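PDB 4ZXH: Abbfa_003403, which probably activates, condenses and releases building blocks of a nonribosomal peptide, using condensation, adenylation, carrier and thioesterase domains within one chain. Local coordinates for residues 649-654 / 772-777; 1110-1115 / 1251-1256; 1142-1147 / 1282-1287. One frame throughout, in Å; residues are numbered along the deposited sequence.

How the contacts relate
From the N terminus, contact 1 comes first: it closes a loop of 117 residues inside the adenylation domain, bringing helix 641-655 against strand 773-777 near one end of a large mixed sheet. The chain then runs into the thioesterase domain, on the opposite side of the molecule's centre, about 88 Å away between the centres of contacts 1 and 2. There contacts 2 and 3 cross, their segments alternating as 1110-1115, 1142-1147, 1251-1256 and 1282-1287. Two neighbouring helices supply the first segments and two late loops the second. The pair touch directly, with I1111 and Y1253 of contact 2 both reaching E1145 of contact 3, and P1255 packing on L1283.

Contact 1: 649-654 / 772-777; sequences LSMNDR and SSAARI
R654 NH1 reaches back one helical turn to donate a 3.1 Å hydrogen bond to S650 O, and the arm, extended as far as NE, passes obliquely by A774 CB of the facing strand. The setting is the adenylation domain, an ANL-family fold, where helix 641-655 lies against strand 773-777 of the mixed sheet. The bond is not straight, with an N-H...O angle of 137°, and NH1 stands above the carbonyl plane of S650. Beyond NE the last torsion of R654, 71°, turns the guanidinium back toward its own helix. R654 NE comes 3.8 Å from A774 CB, so the small methyl of the strand meets the root of the guanidinium. The bond to S650 O helps fix how that group is rotated. Farther along, the side chain of R654 also rests on W760 of strand 756-763, the tryptophan that R776 touches as well. On the N-terminal side of A774 the strand carries a classic beta bulge, S772 and S773 both facing Y763. M651 completes the contact from the previous turn of the helix, its terminal methyl CE lying 4.4 Å from A774 CB.

Contact 2: 1110-1115 / 1251-1256; sequences AIEEMA and QTYFPE
Directly after the N-cap residue A1110, I1111 presses its branched side chain on the ring of Y1253 from the first turn of the helix. The carbonyl O of A1110 accepts a 2.9 Å bond from M1114 N. I1111 CG2 is anti to the backbone N, and this places the methyl over the middle of the tyrosine ring, 3.9 Å from the centroid and only 10° off the normal: a CH-pi contact on the face. The other branch spreads across the same aromatic surface, I1111 CD1 lying 3.7 Å from Y1253 CD2. Behind the ring, P1255 CD covers the opposite face, 3.7 Å above the plane, so the tyrosine is clamped between an isoleucine methyl and a proline from its own loop. This is the alpha/beta-hydrolase fold of the thioesterase domain, in which helix 1111-1125 packs beside helix 1138-1152; I1111 also touches F1138 and lies near, without touching, the glycines and cysteine of a probable nucleophile elbow. E1112 comes next and approaches the ring differently. Its chain bends at chi2 (92°) and brings OE2 to the edge, in the ring plane, 4.0 Å from Y1253 CD1. The carboxylate stands nearly upright to the ring, the two planes 88° apart. The phenol itself is tied down by a hydrogen bond from Y1253 OH to E1145 OE1 on helix 1138-1152, which restrains the buried side chain at its far end. Farther along the helix, M1114 turns to I1142 and A1115 to I1146, both on helix 1138-1152.

Contact 3: 1142-1147 / 1282-1287; sequences IAYEIS and QLVKDT
With chi1 at -169°, the ring of Y1144 swings out from its helix, CG anti to the backbone N, and points at the loop where L1283 waits with its own chi1 at -68°, CG beside the backbone N. The two side chains run past each other at a slant. At the phenol end, Y1144 OH lies 4.0 Å from L1283 CB, while the leucine methyl CD1 comes in 4.4 Å from Y1144 CE2. V1284 approaches on the same side of the ring plane but nearer the other ring edge, its CG2 4.3 Å from Y1144 CE1. Both aliphatic groups come obliquely to the ring, and the contact is apolar, among buried side chains. The phenol oxygen is nonetheless satisfied, hydrogen-bonded to E1258 O, and W1280 meets the ring edge to face.

Helix 1138-1152 is the crossover of a beta-alpha-beta unit in the alpha/beta-hydrolase fold, joining the parallel strands 1131-1136 and 1157-1163, and the probable nucleophile elbow lies at its start. Loop 1282-1287 leads straight into strand 1288-1293 at one border of the same sheet, so Y1144 ties the helix to the entry of that outermost strand.

Within the helix itself, S1147 folds its hydroxyl back on the preceding turn. S1147 OG donates a 2.7 Å bond to A1143 O, which already accepts S1147 N at 2.9 Å; the two donors arrive from opposite faces of the carbonyl plane, OG tilted 32° from it.

Contact 1: 649-654 / 772-777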
# COMPACT_ATOMS: atom_id res chain seq x y z
N LEU A 649 -24.19 -15.12 33.59
CA LEU A 649 -25.59 -14.99 33.17
C LEU A 649 -25.70 -14.26 31.83
O LEU A 649 -26.52 -14.63 30.98
CB LEU A 649 -26.41 -14.25 34.23
CG LEU A 649 -26.69 -15.01 35.53
CD1 LEU A 649 -27.57 -14.17 36.43
CD2 LEU A 649 -27.35 -16.35 35.22
N SER A 650 -24.88 -13.23 31.66
CA SER A 650 -24.87 -12.45 30.43
C SER A 650 -24.47 -13.35 29.27
O SER A 650 -25.03 -13.29 28.17
CB SER A 650 -23.89 -11.28 30.55
OG SER A 650 -24.23 -10.21 29.69
N MET A 651 -23.49 -14.21 29.53
CA MET A 651 -22.99 -15.11 28.51
C MET A 651 -24.06 -16.13 28.15
O MET A 651 -24.20 -16.51 26.98
CB MET A 651 -21.70 -15.78 28.97
CG MET A 651 -20.47 -14.94 28.64
SD MET A 651 -20.25 -14.62 26.86
CE MET A 651 -19.96 -12.89 26.93
N ASN A 652 -24.83 -16.55 29.15
CA ASN A 652 -25.87 -17.53 28.88
C ASN A 652 -26.95 -17.03 27.94
O ASN A 652 -27.53 -17.83 27.22
CB ASN A 652 -26.53 -18.00 30.17
CG ASN A 652 -27.55 -19.08 29.90
OD1 ASN A 652 -27.19 -20.18 29.47
ND2 ASN A 652 -28.83 -18.78 30.13
N ASP A 653 -27.22 -15.71 27.95
CA ASP A 653 -28.21 -15.10 27.04
C ASP A 653 -27.83 -15.38 25.58
O ASP A 653 -28.69 -15.62 24.74
CB ASP A 653 -28.30 -13.58 27.24
CG ASP A 653 -29.01 -13.19 28.53
OD1 ASP A 653 -29.81 -13.99 29.05
OD2 ASP A 653 -28.75 -12.07 29.01
N ARG A 654 -26.53 -15.36 25.33
CA ARG A 654 -25.95 -15.60 24.02
C ARG A 654 -25.76 -17.08 23.67
O ARG A 654 -25.86 -17.47 22.51
CB ARG A 654 -24.61 -14.87 23.93
CG ARG A 654 -24.74 -13.37 24.09
CD ARG A 654 -23.46 -12.70 24.52
NE ARG A 654 -23.56 -11.25 24.37
CZ ARG A 654 -24.31 -10.45 25.12
NH1 ARG A 654 -25.05 -10.94 26.10
NH2 ARG A 654 -24.33 -9.15 24.87
N SER A 772 -16.12 -8.51 28.15
CA SER A 772 -16.97 -7.34 28.37
C SER A 772 -17.80 -6.96 27.14
O SER A 772 -18.81 -6.26 27.26
CB SER A 772 -16.13 -6.13 28.81
OG SER A 772 -15.89 -6.15 30.21
N SER A 773 -17.37 -7.39 25.96
CA SER A 773 -18.19 -7.25 24.77
C SER A 773 -18.13 -8.51 23.93
O SER A 773 -17.24 -9.35 24.12
CB SER A 773 -17.77 -6.03 23.93
OG SER A 773 -16.49 -6.22 23.36
N ALA A 774 -19.08 -8.63 23.00
CA ALA A 774 -19.25 -9.86 22.24
C ALA A 774 -19.98 -9.61 20.92
O ALA A 774 -21.05 -9.02 20.89
CB ALA A 774 -20.01 -10.87 23.07
N ALA A 775 -19.37 -10.09 19.84
CA ALA A 775 -19.87 -9.91 18.48
C ALA A 775 -20.27 -11.25 17.83
O ALA A 775 -19.43 -12.14 17.70
CB ALA A 775 -18.81 -9.20 17.64
N ARG A 776 -21.52 -11.39 17.41
CA ARG A 776 -21.90 -12.54 16.59
C ARG A 776 -21.39 -12.29 15.16
O ARG A 776 -21.96 -11.48 14.42
CB ARG A 776 -23.42 -12.79 16.59
CG ARG A 776 -23.84 -14.11 15.91
CD ARG A 776 -25.35 -14.22 15.67
NE ARG A 776 -26.12 -14.24 16.91
CZ ARG A 776 -26.52 -15.35 17.54
NH1 ARG A 776 -26.23 -16.55 17.04
NH2 ARG A 776 -27.21 -15.27 18.67
N ILE A 777 -20.31 -12.97 14.80
CA ILE A 777 -19.71 -12.84 13.48
C ILE A 777 -20.45 -13.67 12.44
O ILE A 777 -20.55 -14.90 12.57
CB ILE A 777 -18.23 -13.29 13.49
CG1 ILE A 777 -17.43 -12.47 14.52
CG2 ILE A 777 -17.64 -13.18 12.09
CD1 ILE A 777 -17.62 -10.96 14.41

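Contact 2: 1110-1115 / 1251-1256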
# COMPACT_ATOMS: atom_id res chain seq x y z
N ALA A 1110 29.93 -18.04 -40.05
CA ALA A 1110 31.06 -17.63 -40.87
C ALA A 1110 31.28 -16.15 -40.68
O ALA A 1110 30.37 -15.35 -40.88
CB ALA A 1110 30.80 -17.96 -42.32
N ILE A 1111 32.50 -15.77 -40.29
CA ILE A 1111 32.80 -14.36 -40.05
C ILE A 1111 32.49 -13.51 -41.28
O ILE A 1111 31.98 -12.39 -41.15
CB ILE A 1111 34.27 -14.16 -39.63
CG1 ILE A 1111 34.37 -14.30 -38.11
CG2 ILE A 1111 34.74 -12.79 -39.95
CD1 ILE A 1111 35.56 -13.63 -37.52
N GLU A 1112 32.75 -14.05 -42.46
CA GLU A 1112 32.48 -13.32 -43.70
C GLU A 1112 30.98 -12.97 -43.80
O GLU A 1112 30.61 -11.85 -44.17
CB GLU A 1112 32.96 -14.13 -44.92
CG GLU A 1112 34.51 -14.34 -45.01
CD GLU A 1112 35.04 -15.66 -44.35
OE1 GLU A 1112 34.31 -16.29 -43.55
OE2 GLU A 1112 36.20 -16.05 -44.63
N GLU A 1113 30.11 -13.90 -43.40
CA GLU A 1113 28.66 -13.67 -43.50
C GLU A 1113 28.17 -12.75 -42.40
O GLU A 1113 27.34 -11.87 -42.62
CB GLU A 1113 27.90 -15.00 -43.46
CG GLU A 1113 28.09 -15.87 -44.68
CD GLU A 1113 27.81 -15.13 -45.97
OE1 GLU A 1113 26.87 -14.31 -46.00
OE2 GLU A 1113 28.52 -15.38 -46.97
N MET A 1114 28.69 -12.97 -41.20
CA MET A 1114 28.47 -12.11 -40.04
C MET A 1114 28.71 -10.65 -40.42
O MET A 1114 27.90 -9.77 -40.13
CB MET A 1114 29.41 -12.54 -38.91
CG MET A 1114 29.06 -12.11 -37.53
SD MET A 1114 30.16 -12.89 -36.31
CE MET A 1114 29.92 -14.63 -36.69
N ALA A 1115 29.83 -10.41 -41.10
CA ALA A 1115 30.26 -9.07 -41.44
C ALA A 1115 29.32 -8.37 -42.43
O ALA A 1115 28.91 -7.22 -42.20
CB ALA A 1115 31.67 -9.12 -42.01
N GLN A 1251 37.29 -20.54 -35.75
CA GLN A 1251 37.97 -21.74 -36.18
C GLN A 1251 38.18 -21.79 -37.68
O GLN A 1251 39.06 -22.50 -38.16
CB GLN A 1251 37.17 -22.95 -35.72
CG GLN A 1251 37.95 -24.22 -35.54
CD GLN A 1251 37.22 -25.19 -34.62
OE1 GLN A 1251 36.32 -24.79 -33.87
NE2 GLN A 1251 37.60 -26.48 -34.68
N THR A 1252 37.38 -21.04 -38.44
CA THR A 1252 37.45 -21.09 -39.90
C THR A 1252 37.76 -19.74 -40.58
O THR A 1252 37.46 -19.55 -41.77
CB THR A 1252 36.13 -21.64 -40.49
OG1 THR A 1252 35.05 -20.80 -40.09
CG2 THR A 1252 35.87 -23.06 -39.99
N TYR A 1253 38.39 -18.81 -39.85
CA TYR A 1253 38.71 -17.49 -40.37
C TYR A 1253 40.22 -17.24 -40.46
O TYR A 1253 40.87 -17.05 -39.44
CB TYR A 1253 38.05 -16.41 -39.50
CG TYR A 1253 38.27 -15.01 -40.04
CD1 TYR A 1253 37.91 -14.70 -41.33
CD2 TYR A 1253 38.82 -14.01 -39.24
CE1 TYR A 1253 38.10 -13.43 -41.85
CE2 TYR A 1253 39.02 -12.72 -39.76
CZ TYR A 1253 38.65 -12.45 -41.07
OH TYR A 1253 38.82 -11.20 -41.63
N PHE A 1254 40.78 -17.23 -41.68
CA PHE A 1254 42.22 -16.99 -41.84
C PHE A 1254 42.53 -16.06 -43.00
O PHE A 1254 42.93 -16.51 -44.08
CB PHE A 1254 42.94 -18.33 -41.97
CG PHE A 1254 42.60 -19.27 -40.87
CD1 PHE A 1254 43.12 -19.07 -39.59
CD2 PHE A 1254 41.69 -20.30 -41.07
CE1 PHE A 1254 42.78 -19.90 -38.54
CE2 PHE A 1254 41.34 -21.14 -40.02
CZ PHE A 1254 41.88 -20.94 -38.75
N PRO A 1255 42.36 -14.74 -42.78
CA PRO A 1255 42.47 -13.72 -43.82
C PRO A 1255 43.91 -13.47 -44.21
O PRO A 1255 44.78 -13.47 -43.35
CB PRO A 1255 41.86 -12.48 -43.17
CG PRO A 1255 42.13 -12.66 -41.72
CD PRO A 1255 42.04 -14.15 -41.46
N GLU A 1256 44.16 -13.26 -45.50
CA GLU A 1256 45.48 -12.87 -45.99
C GLU A 1256 45.82 -11.48 -45.44
O GLU A 1256 44.92 -10.72 -45.07
CB GLU A 1256 45.53 -12.89 -47.53
CG GLU A 1256 45.42 -14.29 -48.16
CD GLU A 1256 43.98 -14.78 -48.35
OE1 GLU A 1256 43.05 -14.04 -47.96
OE2 GLU A 1256 43.78 -15.90 -48.88

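Contact 3: 1142-1147 / 1282-1287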
# COMPACT_ATOMS: atom_id res chain seq x y z
N ILE A 1142 36.08 -9.55 -35.94
CA ILE A 1142 34.92 -9.12 -36.73
C ILE A 1142 35.18 -7.78 -37.39
O ILE A 1142 35.00 -7.64 -38.61
CB ILE A 1142 33.67 -9.03 -35.88
CG1 ILE A 1142 33.28 -10.42 -35.36
CG2 ILE A 1142 32.53 -8.41 -36.66
CD1 ILE A 1142 32.08 -10.43 -34.48
N ALA A 1143 35.65 -6.81 -36.59
CA ALA A 1143 35.99 -5.47 -37.09
C ALA A 1143 36.96 -5.51 -38.26
O ALA A 1143 36.82 -4.74 -39.21
CB ALA A 1143 36.59 -4.63 -35.99
N TYR A 1144 37.93 -6.41 -38.17
CA TYR A 1144 38.92 -6.56 -39.23
C TYR A 1144 38.22 -6.98 -40.51
O TYR A 1144 38.44 -6.37 -41.56
CB TYR A 1144 39.97 -7.59 -38.82
CG TYR A 1144 41.20 -7.67 -39.71
CD1 TYR A 1144 42.14 -6.65 -39.73
CD2 TYR A 1144 41.44 -8.79 -40.49
CE1 TYR A 1144 43.27 -6.73 -40.53
CE2 TYR A 1144 42.57 -8.89 -41.28
CZ TYR A 1144 43.48 -7.86 -41.30
OH TYR A 1144 44.61 -7.95 -42.10
N GLU A 1145 37.37 -8.00 -40.42
CA GLU A 1145 36.69 -8.51 -41.61
C GLU A 1145 35.67 -7.50 -42.16
O GLU A 1145 35.47 -7.39 -43.37
CB GLU A 1145 36.01 -9.86 -41.33
CG GLU A 1145 35.13 -10.37 -42.48
CD GLU A 1145 35.91 -10.64 -43.77
OE1 GLU A 1145 37.15 -10.83 -43.71
OE2 GLU A 1145 35.27 -10.68 -44.85
N ILE A 1146 35.03 -6.75 -41.26
CA ILE A 1146 34.13 -5.70 -41.71
C ILE A 1146 34.91 -4.62 -42.45
O ILE A 1146 34.46 -4.15 -43.49
CB ILE A 1146 33.36 -5.09 -40.55
CG1 ILE A 1146 32.25 -6.06 -40.14
CG2 ILE A 1146 32.73 -3.80 -40.95
CD1 ILE A 1146 31.40 -5.54 -39.03
N SER A 1147 36.09 -4.27 -41.94
CA SER A 1147 36.96 -3.33 -42.65
C SER A 1147 37.32 -3.85 -44.03
O SER A 1147 37.27 -3.10 -45.00
CB SER A 1147 38.24 -3.07 -41.88
OG SER A 1147 37.96 -2.66 -40.56
N GLN A 1282 51.82 -10.75 -38.24
CA GLN A 1282 51.81 -11.62 -39.42
C GLN A 1282 50.72 -11.19 -40.40
O GLN A 1282 50.58 -11.77 -41.47
CB GLN A 1282 51.59 -13.08 -39.03
CG GLN A 1282 52.49 -13.61 -37.93
CD GLN A 1282 52.33 -15.11 -37.73
OE1 GLN A 1282 51.56 -15.76 -38.43
NE2 GLN A 1282 53.03 -15.66 -36.74
N LEU A 1283 49.95 -10.17 -40.02
CA LEU A 1283 48.85 -9.70 -40.85
C LEU A 1283 49.01 -8.23 -41.20
O LEU A 1283 48.64 -7.81 -42.29
CB LEU A 1283 47.51 -9.89 -40.13
CG LEU A 1283 47.06 -11.32 -39.92
CD1 LEU A 1283 45.69 -11.33 -39.27
CD2 LEU A 1283 47.05 -12.06 -41.25
N VAL A 1284 49.53 -7.45 -40.26
CA VAL A 1284 49.63 -6.01 -40.44
C VAL A 1284 51.09 -5.57 -40.38
O VAL A 1284 51.83 -6.02 -39.51
CB VAL A 1284 48.81 -5.27 -39.39
CG1 VAL A 1284 48.86 -3.78 -39.65
CG2 VAL A 1284 47.36 -5.78 -39.42
N LYS A 1285 51.51 -4.72 -41.30
CA LYS A 1285 52.93 -4.41 -41.42
C LYS A 1285 53.31 -3.06 -40.82
O LYS A 1285 54.07 -2.99 -39.85
CB LYS A 1285 53.37 -4.45 -42.89
N ASP A 1286 52.78 -1.99 -41.41
CA ASP A 1286 53.26 -0.65 -41.10
C ASP A 1286 52.26 0.18 -40.29
O ASP A 1286 52.62 1.16 -39.64
CB ASP A 1286 53.63 0.08 -42.40
N THR A 1287 50.99 -0.22 -40.31
CA THR A 1287 49.92 0.65 -39.83
C THR A 1287 49.37 0.28 -38.45
O THR A 1287 48.26 0.67 -38.09
CB THR A 1287 48.74 0.66 -40.82
OG1 THR A 1287 48.42 -0.70 -41.19
CG2 THR A 1287 49.10 1.44 -42.08